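PDB 4DAV: sugar fermentation stimulation protein homolog from Pyrococcus furiosus, which probably binds DNA, joining an N-terminal OB-type domain to a domain of the PDDEXK nuclease clan. Local coordinates for residues G50-C55 with G69-G74; E139-M144 with V181-P186; K168-V173 with A204-R209. The protein carries 1 engineered substitution. All blocks are in the same frame, centred on the assembly; numbering follows the deposited sequence.

Interaction 1. Residues G50-C55 with G69-G74; sequences GRIGYC and GFEDHG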
ATOM      1  N   GLY A  50     -21.047  -8.367  -4.802  1.00 19.18           N
ATOM      2  CA  GLY A  50     -20.886  -9.695  -5.408  1.00 19.57           C
ATOM      3  C   GLY A  50     -19.481 -10.224  -5.623  1.00 19.92           C
ATOM      4  O   GLY A  50     -19.293 -11.447  -5.812  1.00 20.29           O
ATOM      5  N   ARG A  51     -18.491  -9.333  -5.626  1.00 19.71           N
ATOM      6  CA  ARG A  51     -17.113  -9.745  -5.861  1.00 19.69           C
ATOM      7  C   ARG A  51     -16.625 -10.540  -4.656  1.00 19.00           C
ATOM      8  O   ARG A  51     -17.043 -10.305  -3.534  1.00 18.04           O
ATOM      9  CB  ARG A  51     -16.176  -8.532  -6.059  1.00 19.84           C
ATOM     10  CG  ARG A  51     -16.485  -7.668  -7.276  1.00 22.53           C
ATOM     11  CD  ARG A  51     -16.064  -8.353  -8.578  1.00 25.65           C
ATOM     12  NE  ARG A  51     -16.297  -7.519  -9.764  1.00 28.25           N
ATOM     13  CZ  ARG A  51     -15.576  -6.441 -10.104  1.00 31.47           C
ATOM     14  NH1 ARG A  51     -14.556  -6.014  -9.347  1.00 31.15           N
ATOM     15  NH2 ARG A  51     -15.884  -5.761 -11.209  1.00 31.78           N
ATOM     16  N   ILE A  52     -15.698 -11.452  -4.912  1.00 18.49           N
ATOM     17  CA  ILE A  52     -15.165 -12.303  -3.887  1.00 18.93           C
ATOM     18  C   ILE A  52     -14.068 -11.542  -3.178  1.00 18.23           C
ATOM     19  O   ILE A  52     -13.102 -11.122  -3.806  1.00 17.65           O
ATOM     20  CB  ILE A  52     -14.577 -13.617  -4.469  1.00 19.33           C
ATOM     21  CG1 ILE A  52     -15.648 -14.373  -5.251  1.00 19.88           C
ATOM     22  CG2 ILE A  52     -13.958 -14.469  -3.353  1.00 18.82           C
ATOM     23  CD1 ILE A  52     -16.968 -14.397  -4.561  1.00 22.84           C
ATOM     24  N   GLY A  53     -14.237 -11.375  -1.877  1.00 17.73           N
ATOM     25  CA  GLY A  53     -13.208 -10.798  -1.017  1.00 18.06           C
ATOM     26  C   GLY A  53     -12.558 -11.833  -0.112  1.00 18.67           C
ATOM     27  O   GLY A  53     -12.957 -13.016  -0.085  1.00 17.39           O
ATOM     28  N   TYR A  54     -11.536 -11.398   0.623  1.00 19.11           N
ATOM     29  CA  TYR A  54     -10.897 -12.280   1.625  1.00 19.40           C
ATOM     30  C   TYR A  54     -10.750 -11.541   2.957  1.00 19.39           C
ATOM     31  O   TYR A  54     -10.209 -10.430   2.986  1.00 17.71           O
ATOM     32  CB  TYR A  54      -9.551 -12.790   1.111  1.00 19.61           C
ATOM     33  CG  TYR A  54      -9.754 -13.613  -0.131  1.00 21.25           C
ATOM     34  CD1 TYR A  54      -9.931 -15.003  -0.053  1.00 22.86           C
ATOM     35  CD2 TYR A  54      -9.831 -12.994  -1.388  1.00 20.52           C
ATOM     36  CE1 TYR A  54     -10.159 -15.759  -1.213  1.00 24.93           C
ATOM     37  CE2 TYR A  54     -10.052 -13.723  -2.523  1.00 23.53           C
ATOM     38  CZ  TYR A  54     -10.228 -15.106  -2.436  1.00 24.30           C
ATOM     39  OH  TYR A  54     -10.451 -15.816  -3.583  1.00 28.70           O
ATOM     40  N   CYS A  55     -11.241 -12.183   4.031  1.00 19.49           N
ATOM     41  CA  CYS A  55     -11.305 -11.615   5.383  1.00 20.52           C
ATOM     42  C   CYS A  55     -10.518 -12.435   6.393  1.00 19.44           C
ATOM     43  O   CYS A  55     -10.212 -13.571   6.137  1.00 20.89           O
ATOM     44  CB  CYS A  55     -12.764 -11.564   5.843  1.00 20.66           C
ATOM     45  SG  CYS A  55     -13.659 -10.212   5.070  1.00 27.90           S
ATOM     46  N   GLY A  69      -8.468  -8.079   1.193  1.00 18.70           N
ATOM     47  CA  GLY A  69      -8.206  -8.024  -0.246  1.00 19.23           C
ATOM     48  C   GLY A  69      -9.297  -8.633  -1.095  1.00 19.44           C
ATOM     49  O   GLY A  69     -10.324  -9.038  -0.589  1.00 19.25           O
ATOM     50  N   PHE A  70      -9.075  -8.678  -2.400  1.00 20.72           N
ATOM     51  CA  PHE A  70     -10.077  -9.183  -3.343  1.00 21.21           C
ATOM     52  C   PHE A  70      -9.445 -10.121  -4.356  1.00 22.22           C
ATOM     53  O   PHE A  70      -8.262  -9.984  -4.665  1.00 21.84           O
ATOM     54  CB  PHE A  70     -10.737  -8.016  -4.104  1.00 20.77           C
ATOM     55  CG  PHE A  70     -11.708  -7.220  -3.283  1.00 20.78           C
ATOM     56  CD1 PHE A  70     -13.057  -7.536  -3.278  1.00 20.31           C
ATOM     57  CD2 PHE A  70     -11.271  -6.151  -2.512  1.00 21.84           C
ATOM     58  CE1 PHE A  70     -13.962  -6.794  -2.533  1.00 21.73           C
ATOM     59  CE2 PHE A  70     -12.177  -5.386  -1.773  1.00 21.49           C
ATOM     60  CZ  PHE A  70     -13.528  -5.714  -1.781  1.00 22.24           C
ATOM     61  N   GLU A  71     -10.262 -11.047  -4.871  1.00 23.98           N
ATOM     62  CA  GLU A  71      -9.892 -11.941  -5.950  1.00 25.46           C
ATOM     63  C   GLU A  71      -9.422 -11.094  -7.091  1.00 25.96           C
ATOM     64  O   GLU A  71     -10.059 -10.124  -7.416  1.00 26.57           O
ATOM     65  CB  GLU A  71     -11.099 -12.785  -6.431  1.00 26.07           C
ATOM     66  CG  GLU A  71     -10.964 -13.343  -7.904  1.00 28.58           C
ATOM     67  CD  GLU A  71     -12.160 -14.179  -8.371  1.00 30.61           C
ATOM     68  OE1 GLU A  71     -13.308 -13.660  -8.409  1.00 29.46           O
ATOM     69  OE2 GLU A  71     -11.936 -15.354  -8.717  1.00 33.51           O
ATOM     70  N   ASP A  72      -8.325 -11.477  -7.715  1.00 26.93           N
ATOM     71  CA  ASP A  72      -7.802 -10.743  -8.864  1.00 28.19           C
ATOM     72  C   ASP A  72      -6.893 -11.711  -9.616  1.00 28.07           C
ATOM     73  O   ASP A  72      -5.922 -12.185  -9.053  1.00 27.15           O
ATOM     74  CB  ASP A  72      -7.040  -9.494  -8.381  1.00 28.33           C
ATOM     75  CG  ASP A  72      -6.597  -8.584  -9.509  1.00 31.15           C
ATOM     76  OD1 ASP A  72      -6.811  -8.906 -10.683  1.00 34.97           O
ATOM     77  OD2 ASP A  72      -6.017  -7.514  -9.221  1.00 37.43           O
ATOM     78  N   HIS A  73      -7.259 -12.052 -10.852  1.00 29.23           N
ATOM     79  CA  HIS A  73      -6.479 -12.982 -11.705  1.00 30.14           C
ATOM     80  C   HIS A  73      -6.032 -14.250 -10.959  1.00 29.75           C
ATOM     81  O   HIS A  73      -4.844 -14.604 -10.966  1.00 29.79           O
ATOM     82  CB  HIS A  73      -5.240 -12.285 -12.293  1.00 30.70           C
ATOM     83  CG  HIS A  73      -5.541 -11.072 -13.126  1.00 34.08           C
ATOM     84  ND1 HIS A  73      -6.641 -10.265 -12.917  1.00 38.27           N
ATOM     85  CD2 HIS A  73      -4.849 -10.500 -14.143  1.00 38.05           C
ATOM     86  CE1 HIS A  73      -6.619  -9.257 -13.776  1.00 39.45           C
ATOM     87  NE2 HIS A  73      -5.542  -9.376 -14.532  1.00 38.52           N
ATOM     88  N   GLY A  74      -6.976 -14.917 -10.296  1.00 29.54           N
ATOM     89  CA  GLY A  74      -6.702 -16.184  -9.595  1.00 29.01           C
ATOM     90  C   GLY A  74      -6.008 -16.084  -8.246  1.00 28.89           C
ATOM     91  O   GLY A  74      -6.007 -17.055  -7.491  1.00 29.63           O
TER
HETATM   92  O   HOH W   1     -14.592 -11.610  -7.534  1.00 25.24           O
HETATM   93  O   HOH W   2     -12.882  -9.731  -6.483  1.00 35.06           O

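Interaction 2. Residues E139-M144 with V181-P186; sequences EGEYAM and VSKFKP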
ATOM      1  N   GLU A 139      -4.030  -0.469 -14.472  1.00 41.31           N
ATOM      2  CA  GLU A 139      -4.231  -0.246 -15.910  1.00 42.80           C
ATOM      3  C   GLU A 139      -3.274  -1.166 -16.652  1.00 43.00           C
ATOM      4  O   GLU A 139      -2.064  -0.949 -16.639  1.00 43.50           O
ATOM      5  CB  GLU A 139      -3.981   1.211 -16.308  1.00 43.22           C
ATOM      6  CG  GLU A 139      -4.454   1.542 -17.729  1.00 45.48           C
ATOM      7  CD  GLU A 139      -4.032   2.933 -18.191  1.00 48.81           C
ATOM      8  OE1 GLU A 139      -2.879   3.084 -18.656  1.00 50.51           O
ATOM      9  OE2 GLU A 139      -4.860   3.870 -18.105  1.00 52.14           O
ATOM     10  N   GLY A 140      -3.817  -2.205 -17.276  1.00 43.53           N
ATOM     11  CA  GLY A 140      -2.998  -3.222 -17.931  1.00 43.67           C
ATOM     12  C   GLY A 140      -1.906  -3.749 -17.017  1.00 44.03           C
ATOM     13  O   GLY A 140      -2.186  -4.381 -15.995  1.00 44.10           O
ATOM     14  N   GLU A 141      -0.659  -3.463 -17.378  1.00 44.37           N
ATOM     15  CA  GLU A 141       0.506  -3.978 -16.665  1.00 44.76           C
ATOM     16  C   GLU A 141       0.972  -2.989 -15.580  1.00 44.57           C
ATOM     17  O   GLU A 141       1.930  -3.254 -14.845  1.00 44.09           O
ATOM     18  CB  GLU A 141       1.616  -4.253 -17.685  1.00 45.16           C
ATOM     19  CG  GLU A 141       2.777  -5.102 -17.190  1.00 47.49           C
ATOM     20  CD  GLU A 141       2.395  -6.526 -16.810  1.00 49.80           C
ATOM     21  OE1 GLU A 141       1.599  -7.161 -17.540  1.00 51.49           O
ATOM     22  OE2 GLU A 141       2.912  -7.019 -15.779  1.00 52.69           O
ATOM     23  N   TYR A 142       0.281  -1.853 -15.477  1.00 44.42           N
ATOM     24  CA  TYR A 142       0.643  -0.802 -14.531  1.00 44.30           C
ATOM     25  C   TYR A 142      -0.179  -0.863 -13.236  1.00 44.04           C
ATOM     26  O   TYR A 142      -1.398  -1.056 -13.276  1.00 43.91           O
ATOM     27  CB  TYR A 142       0.441   0.566 -15.180  1.00 44.49           C
ATOM     28  CG  TYR A 142       1.405   0.864 -16.311  1.00 45.91           C
ATOM     29  CD1 TYR A 142       2.571   1.596 -16.080  1.00 47.27           C
ATOM     30  CD2 TYR A 142       1.153   0.420 -17.612  1.00 47.00           C
ATOM     31  CE1 TYR A 142       3.469   1.881 -17.119  1.00 48.32           C
ATOM     32  CE2 TYR A 142       2.044   0.700 -18.658  1.00 47.60           C
ATOM     33  CZ  TYR A 142       3.200   1.428 -18.402  1.00 48.33           C
ATOM     34  OH  TYR A 142       4.088   1.709 -19.417  1.00 49.23           O
ATOM     35  N   ALA A 143       0.500  -0.717 -12.099  1.00 43.50           N
ATOM     36  CA  ALA A 143      -0.142  -0.395 -10.834  1.00 43.34           C
ATOM     37  C   ALA A 143      -0.012   1.111 -10.662  1.00 43.31           C
ATOM     38  O   ALA A 143       1.048   1.664 -10.920  1.00 43.50           O
ATOM     39  CB  ALA A 143       0.528  -1.140  -9.677  1.00 43.09           C
ATOM     40  N   MET A 144      -1.083   1.778 -10.248  1.00 43.42           N
ATOM     41  CA  MET A 144      -1.120   3.241 -10.257  1.00 43.68           C
ATOM     42  C   MET A 144      -1.592   3.841  -8.938  1.00 43.97           C
ATOM     43  O   MET A 144      -2.225   3.170  -8.122  1.00 44.14           O
ATOM     44  CB  MET A 144      -2.036   3.744 -11.385  1.00 43.62           C
ATOM     45  CG  MET A 144      -1.715   3.178 -12.770  1.00 43.92           C
ATOM     46  SD  MET A 144      -2.578   4.049 -14.097  1.00 44.59           S
ATOM     47  CE  MET A 144      -4.297   3.662 -13.729  1.00 43.32           C
ATOM     48  N   VAL A 181       1.434  -7.354 -12.382  1.00 40.09           N
ATOM     49  CA  VAL A 181       1.914  -6.019 -12.739  1.00 41.14           C
ATOM     50  C   VAL A 181       3.443  -5.977 -12.639  1.00 41.97           C
ATOM     51  O   VAL A 181       4.039  -6.638 -11.781  1.00 41.89           O
ATOM     52  CB  VAL A 181       1.297  -4.910 -11.857  1.00 41.28           C
ATOM     53  CG1 VAL A 181      -0.225  -4.882 -12.017  1.00 41.07           C
ATOM     54  CG2 VAL A 181       1.697  -5.091 -10.391  1.00 41.16           C
ATOM     55  N   SER A 182       4.062  -5.212 -13.537  1.00 43.16           N
ATOM     56  CA  SER A 182       5.530  -5.055 -13.577  1.00 43.84           C
ATOM     57  C   SER A 182       6.000  -3.597 -13.667  1.00 44.39           C
ATOM     58  O   SER A 182       7.191  -3.332 -13.537  1.00 45.00           O
ATOM     59  CB  SER A 182       6.112  -5.867 -14.737  1.00 43.90           C
ATOM     60  OG  SER A 182       5.362  -5.675 -15.924  1.00 44.47           O
ATOM     61  N   LYS A 183       5.074  -2.658 -13.860  1.00 44.99           N
ATOM     62  CA  LYS A 183       5.397  -1.232 -13.940  1.00 45.60           C
ATOM     63  C   LYS A 183       4.522  -0.399 -12.993  1.00 45.64           C
ATOM     64  O   LYS A 183       3.411  -0.808 -12.641  1.00 45.75           O
ATOM     65  CB  LYS A 183       5.206  -0.729 -15.383  1.00 45.96           C
ATOM     66  CG  LYS A 183       6.015  -1.508 -16.443  1.00 46.80           C
ATOM     67  CD  LYS A 183       5.880  -0.896 -17.833  1.00 47.37           C
ATOM     68  CE  LYS A 183       4.748  -1.517 -18.644  1.00 47.93           C
ATOM     69  NZ  LYS A 183       5.131  -2.839 -19.210  1.00 49.02           N
ATOM     70  N   PHE A 184       5.030   0.758 -12.580  1.00 45.80           N
ATOM     71  CA  PHE A 184       4.227   1.758 -11.882  1.00 46.02           C
ATOM     72  C   PHE A 184       4.205   3.086 -12.645  1.00 46.84           C
ATOM     73  O   PHE A 184       5.200   3.469 -13.253  1.00 47.11           O
ATOM     74  CB  PHE A 184       4.754   2.007 -10.469  1.00 45.53           C
ATOM     75  CG  PHE A 184       4.151   3.222  -9.814  1.00 45.05           C
ATOM     76  CD1 PHE A 184       3.003   3.114  -9.040  1.00 44.59           C
ATOM     77  CD2 PHE A 184       4.707   4.481 -10.003  1.00 43.86           C
ATOM     78  CE1 PHE A 184       2.430   4.243  -8.452  1.00 44.45           C
ATOM     79  CE2 PHE A 184       4.135   5.607  -9.427  1.00 44.20           C
ATOM     80  CZ  PHE A 184       3.000   5.488  -8.649  1.00 43.92           C
ATOM     81  N   LYS A 185       3.068   3.783 -12.598  1.00 47.64           N
ATOM     82  CA  LYS A 185       2.978   5.180 -13.038  1.00 48.36           C
ATOM     83  C   LYS A 185       1.834   5.854 -12.281  1.00 49.18           C
ATOM     84  O   LYS A 185       0.925   5.174 -11.819  1.00 49.25           O
ATOM     85  CB  LYS A 185       2.760   5.270 -14.562  1.00 48.43           C
ATOM     86  CG  LYS A 185       1.289   5.260 -15.019  1.00 48.30           C
ATOM     87  CD  LYS A 185       1.139   4.980 -16.509  1.00 48.38           C
ATOM     88  CE  LYS A 185      -0.280   4.540 -16.834  1.00 48.33           C
ATOM     89  NZ  LYS A 185      -0.502   4.279 -18.284  1.00 47.99           N
ATOM     90  N   PRO A 186       1.865   7.192 -12.153  1.00 50.30           N
ATOM     91  CA  PRO A 186       0.769   7.863 -11.473  1.00 50.91           C
ATOM     92  C   PRO A 186      -0.453   7.974 -12.356  1.00 51.94           C
ATOM     93  O   PRO A 186      -0.326   8.067 -13.574  1.00 51.84           O
ATOM     94  CB  PRO A 186       1.332   9.253 -11.190  1.00 51.07           C
ATOM     95  CG  PRO A 186       2.331   9.478 -12.256  1.00 50.76           C
ATOM     96  CD  PRO A 186       2.909   8.139 -12.587  1.00 50.44           C
TER

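Interaction 3. Residues K168-V173 with A204-R209; sequences KRAMIV and AGVEIR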
ATOM      1  N   LYS A 168      18.455  16.424   2.820  1.00 67.36           N
ATOM      2  CA  LYS A 168      18.022  15.236   3.569  1.00 66.70           C
ATOM      3  C   LYS A 168      17.596  14.115   2.615  1.00 65.92           C
ATOM      4  O   LYS A 168      17.056  14.380   1.540  1.00 65.96           O
ATOM      5  CB  LYS A 168      16.852  15.567   4.501  1.00 66.84           C
ATOM      6  CG  LYS A 168      17.034  16.807   5.381  1.00 67.15           C
ATOM      7  CD  LYS A 168      18.131  16.630   6.432  1.00 67.55           C
ATOM      8  CE  LYS A 168      17.748  15.634   7.523  1.00 67.47           C
ATOM      9  NZ  LYS A 168      18.780  15.595   8.597  1.00 67.16           N
ATOM     10  N   ARG A 169      17.844  12.868   3.014  1.00 64.82           N
ATOM     11  CA  ARG A 169      17.408  11.702   2.246  1.00 64.01           C
ATOM     12  C   ARG A 169      15.903  11.459   2.447  1.00 63.00           C
ATOM     13  O   ARG A 169      15.433  11.343   3.587  1.00 63.11           O
ATOM     14  CB  ARG A 169      18.185  10.451   2.666  1.00 64.10           C
ATOM     15  CG  ARG A 169      19.690  10.523   2.430  1.00 64.48           C
ATOM     16  CD  ARG A 169      20.315   9.132   2.450  1.00 65.22           C
ATOM     17  NE  ARG A 169      19.840   8.305   1.335  1.00 65.67           N
ATOM     18  CZ  ARG A 169      20.142   7.019   1.153  1.00 66.17           C
ATOM     19  NH1 ARG A 169      20.931   6.373   2.011  1.00 66.47           N
ATOM     20  NH2 ARG A 169      19.646   6.367   0.102  1.00 66.03           N
ATOM     21  N   ALA A 170      15.165  11.384   1.338  1.00 61.45           N
ATOM     22  CA  ALA A 170      13.719  11.185   1.358  1.00 60.18           C
ATOM     23  C   ALA A 170      13.289  10.224   0.238  1.00 59.00           C
ATOM     24  O   ALA A 170      13.607  10.450  -0.932  1.00 58.79           O
ATOM     25  CB  ALA A 170      13.011  12.525   1.207  1.00 60.35           C
ATOM     26  N   MET A 171      12.574   9.159   0.608  1.00 57.40           N
ATOM     27  CA  MET A 171      12.144   8.120  -0.335  1.00 56.20           C
ATOM     28  C   MET A 171      10.621   7.949  -0.314  1.00 54.87           C
ATOM     29  O   MET A 171       9.966   8.216   0.696  1.00 54.52           O
ATOM     30  CB  MET A 171      12.823   6.780  -0.006  1.00 56.29           C
ATOM     31  CG  MET A 171      12.701   5.730  -1.116  1.00 56.98           C
ATOM     32  SD  MET A 171      13.373   4.089  -0.749  1.00 58.46           S
ATOM     33  CE  MET A 171      15.028   4.467  -0.178  1.00 58.42           C
ATOM     34  N   ILE A 172      10.062   7.515  -1.440  1.00 53.34           N
ATOM     35  CA  ILE A 172       8.655   7.138  -1.498  1.00 51.98           C
ATOM     36  C   ILE A 172       8.512   5.787  -2.201  1.00 50.63           C
ATOM     37  O   ILE A 172       8.980   5.608  -3.329  1.00 50.73           O
ATOM     38  CB  ILE A 172       7.795   8.230  -2.163  1.00 52.15           C
ATOM     39  CG1 ILE A 172       6.313   7.837  -2.137  1.00 52.36           C
ATOM     40  CG2 ILE A 172       8.258   8.489  -3.579  1.00 52.21           C
ATOM     41  CD1 ILE A 172       5.379   8.991  -2.387  1.00 52.13           C
ATOM     42  N   VAL A 173       7.877   4.842  -1.507  1.00 48.79           N
ATOM     43  CA  VAL A 173       7.714   3.467  -1.978  1.00 47.24           C
ATOM     44  C   VAL A 173       6.249   3.157  -2.284  1.00 45.73           C
ATOM     45  O   VAL A 173       5.422   3.073  -1.374  1.00 45.56           O
ATOM     46  CB  VAL A 173       8.204   2.466  -0.911  1.00 46.99           C
ATOM     47  CG1 VAL A 173       8.056   1.043  -1.410  1.00 46.84           C
ATOM     48  CG2 VAL A 173       9.647   2.757  -0.532  1.00 47.39           C
ATOM     49  N   ALA A 204      14.162  16.650  -7.371  1.00 66.24           N
ATOM     50  CA  ALA A 204      14.874  17.130  -6.182  1.00 65.47           C
ATOM     51  C   ALA A 204      15.615  16.022  -5.416  1.00 64.83           C
ATOM     52  O   ALA A 204      15.871  16.155  -4.216  1.00 64.60           O
ATOM     53  CB  ALA A 204      13.910  17.863  -5.257  1.00 65.36           C
ATOM     54  N   GLY A 205      15.966  14.936  -6.105  1.00 64.11           N
ATOM     55  CA  GLY A 205      16.741  13.851  -5.501  1.00 63.55           C
ATOM     56  C   GLY A 205      15.946  12.870  -4.650  1.00 62.94           C
ATOM     57  O   GLY A 205      16.526  11.947  -4.077  1.00 62.95           O
ATOM     58  N   VAL A 206      14.628  13.055  -4.567  1.00 62.12           N
ATOM     59  CA  VAL A 206      13.778  12.151  -3.790  1.00 61.48           C
ATOM     60  C   VAL A 206      13.670  10.809  -4.506  1.00 60.57           C
ATOM     61  O   VAL A 206      13.146  10.739  -5.610  1.00 60.77           O
ATOM     62  CB  VAL A 206      12.359  12.726  -3.572  1.00 61.56           C
ATOM     63  CG1 VAL A 206      11.498  11.755  -2.773  1.00 61.70           C
ATOM     64  CG2 VAL A 206      12.430  14.077  -2.871  1.00 61.48           C
ATOM     65  N   GLU A 207      14.188   9.757  -3.879  1.00 59.65           N
ATOM     66  CA  GLU A 207      14.134   8.410  -4.441  1.00 58.97           C
ATOM     67  C   GLU A 207      12.679   7.899  -4.519  1.00 58.09           C
ATOM     68  O   GLU A 207      11.902   8.064  -3.576  1.00 58.01           O
ATOM     69  CB  GLU A 207      14.985   7.457  -3.594  1.00 59.18           C
ATOM     70  CG  GLU A 207      16.475   7.756  -3.620  1.00 59.82           C
ATOM     71  CD  GLU A 207      17.299   6.717  -2.867  1.00 61.07           C
ATOM     72  OE1 GLU A 207      17.250   5.522  -3.237  1.00 61.56           O
ATOM     73  OE2 GLU A 207      18.001   7.095  -1.906  1.00 62.03           O
ATOM     74  N   ILE A 208      12.322   7.306  -5.658  1.00 56.73           N
ATOM     75  CA  ILE A 208      10.984   6.772  -5.889  1.00 55.61           C
ATOM     76  C   ILE A 208      11.079   5.332  -6.360  1.00 54.57           C
ATOM     77  O   ILE A 208      11.593   5.064  -7.447  1.00 54.58           O
ATOM     78  CB  ILE A 208      10.219   7.573  -6.953  1.00 55.62           C
ATOM     79  CG1 ILE A 208      10.073   9.029  -6.509  1.00 55.69           C
ATOM     80  CG2 ILE A 208       8.854   6.942  -7.217  1.00 55.48           C
ATOM     81  CD1 ILE A 208       8.930   9.761  -7.184  1.00 56.83           C
ATOM     82  N   ARG A 209      10.583   4.414  -5.533  1.00 53.12           N
ATOM     83  CA  ARG A 209      10.562   2.987  -5.852  1.00 52.04           C
ATOM     84  C   ARG A 209       9.112   2.479  -5.876  1.00 50.56           C
ATOM     85  O   ARG A 209       8.188   3.169  -5.424  1.00 50.26           O
ATOM     86  CB  ARG A 209      11.386   2.200  -4.825  1.00 52.23           C
ATOM     87  CG  ARG A 209      12.786   2.781  -4.510  1.00 53.91           C
ATOM     88  CD  ARG A 209      13.763   2.673  -5.683  1.00 55.70           C
ATOM     89  NE  ARG A 209      13.922   3.919  -6.445  1.00 58.09           N
ATOM     90  CZ  ARG A 209      14.903   4.823  -6.279  1.00 59.16           C
ATOM     91  NH1 ARG A 209      15.845   4.670  -5.353  1.00 59.28           N
ATOM     92  NH2 ARG A 209      14.939   5.911  -7.052  1.00 58.96           N
TER

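Interaction 1. Residues G50-C55 with G69-G74
Tyr54 turns an edge of its ring to strand 69-72: CE2 lies 3.6 Å from Glu71 N, which sits in the ring plane, and Phe70 C and Gly69 O line up near that same plane. Phe70 is on the other face of the sheet, and its ring meets the partner strand obliquely, CD1 being 3.6 Å from Ile52 O and 4.0 Å from Gly53 CA. A first torsion of -74° sets CG of Phe70 anti to its carbonyl carbon, which carries the ring over toward Gly53. Gly53 and Phe70 form the non-hydrogen-bonded pair, with CA atoms 4.2 Å apart; Tyr54 and Gly69 are the hydrogen-bonded pair. Here Tyr54 N reaches Gly69 O at 2.9 Å, while the return bond from Gly69 N to Tyr54 O is weak. Glu71 N bonds Ile52 O at 3.0 Å. Two waters extend the ladder where the strands diverge: one accepts from Ile52 N and donates to Glu71 OE1 at 2.6 Å, the other donates to both Ile52 O and Glu71 O. Arg51 leads away, its NH1 bonded to Glu45 O. The hairpin belongs to the OB-type domain: strand 11-20 pairs antiparallel with 52-57, Pro12 and Ile76 pack on Tyr54, and Asp72, at the end of strand 65-72, makes a salt bridge to Arg138 at the end of strand 127-139.

Interaction 2. Residues E139-M144 with V181-P186
Lys185 starts with CG wedged between its backbone N and carbonyl carbon (chi1 89°) and then runs straight, a course that lays the chain across one face of Tyr142, whose own CG stands anti to its carbonyl carbon. CD makes a CH-pi contact, 4.1 Å from the ring centroid, and NZ a cation-pi contact, 12° off the ring normal. The same ammonium forms a salt bridge with Glu139 OE1 (2.7 Å), met on the syn side but out of the carboxylate plane. Met144 runs alongside Lys185, SD touching CE at 3.6 Å. Lys183 meets the Tyr142 ring obliquely, CE 3.3 Å from CZ. An alanine in place of Tyr142 would probably leave the Lys185 ammonium without its aromatic face, remove the support under the Lys183 chain and deprive Glu230 of the phenol OH it bonds. At the turn, Glu141 OE2 meets Ser182 OG at 2.8 Å, on its anti side. Glu141 O takes two N-H groups: Ser182 N at 3.2 Å and Lys183 N, more weakly. Ala143 N then bonds Lys183 O at 3.0 Å, continuing the parallel ladder, and Ala143 CB packs against Val181 CG2 on the face away from Tyr142. Residues 139-142 form a type II' turn, with Gly140 at positive phi, that links strand 127-139 to 142-145. Strand 142-145 thus lies between 127-139, antiparallel to it, and the parallel 183-186, which pairs in turn with 220-229; Phe184 stacks on Phe174 of strand 170-176.

Interaction 3. Residues K168-V173 with A204-R209
Ile172 and Ile208 pack side by side in a parallel strand pair within the mixed sheet of the PDDEXK-clan domain, where strands 170-176 and 207-215 are neighbours and helix 192-203 lies in the connection between them. This is the tight side: Ile172 CG2 comes to 3.5 Å of Ile208 CG1, closer than usual for two carbons. CG2 stands between the backbone N and carbonyl carbon of Ile172, and that placement directs it at its neighbour. Val206 CG1 presses on Ala170 O at the start of the pair, and Leu160 of helix 151-165 covers Ala170 and Ile172. Between the faces the backbones zip together, Ile172 N giving to Glu207 O at 2.9 Å and Arg209 N to Ile172 O at 3.0 Å.

The opposite face changes from apolar to charged toward solvent. Met171, buried against Ile128, Val130 and Leu100, lays CG 3.8 Å from Glu207 CB and SD 4.0 Å from Arg209 CG. Beyond it Arg169, Glu207 and Arg209, all only partly buried, form a salt-bridge network. Arg209 folds back through bends at chi2 and chi3, putting NH1 2.7 Å from Glu207 OE1; it also bridges to Glu99, and probably offsets the closeness of the two glutamates. The other carboxylate oxygen serves Arg169: NH2 points at the syn lone pair of Glu207 OE2, 2.7 Å away and 1° from the guanidinium plane, with the two flat groups only 8° from coplanar.

From the N terminus, strand 2-6 already belongs to the larger mixed sheet; interaction 1 then closes a short hairpin of the OB-type domain, with 13 residues between its segments, before interaction 2 opens. In the PDDEXK-clan part, residues 139-144 wait through 36 residues, including helix 151-165 and strand 170-176, for 181-186; residues 168-173 wait through strand 183-186 and helix 192-203 for 204-209. Interactions 2 and 3 therefore cross along the chain, and both tie parallel strands into one mixed sheet, their nearest atoms about 5 Å apart. Interaction 1 comes within about 6 Å of interaction 2, whereas interaction 3 lies on the opposite side of the chain's centre from interaction 1.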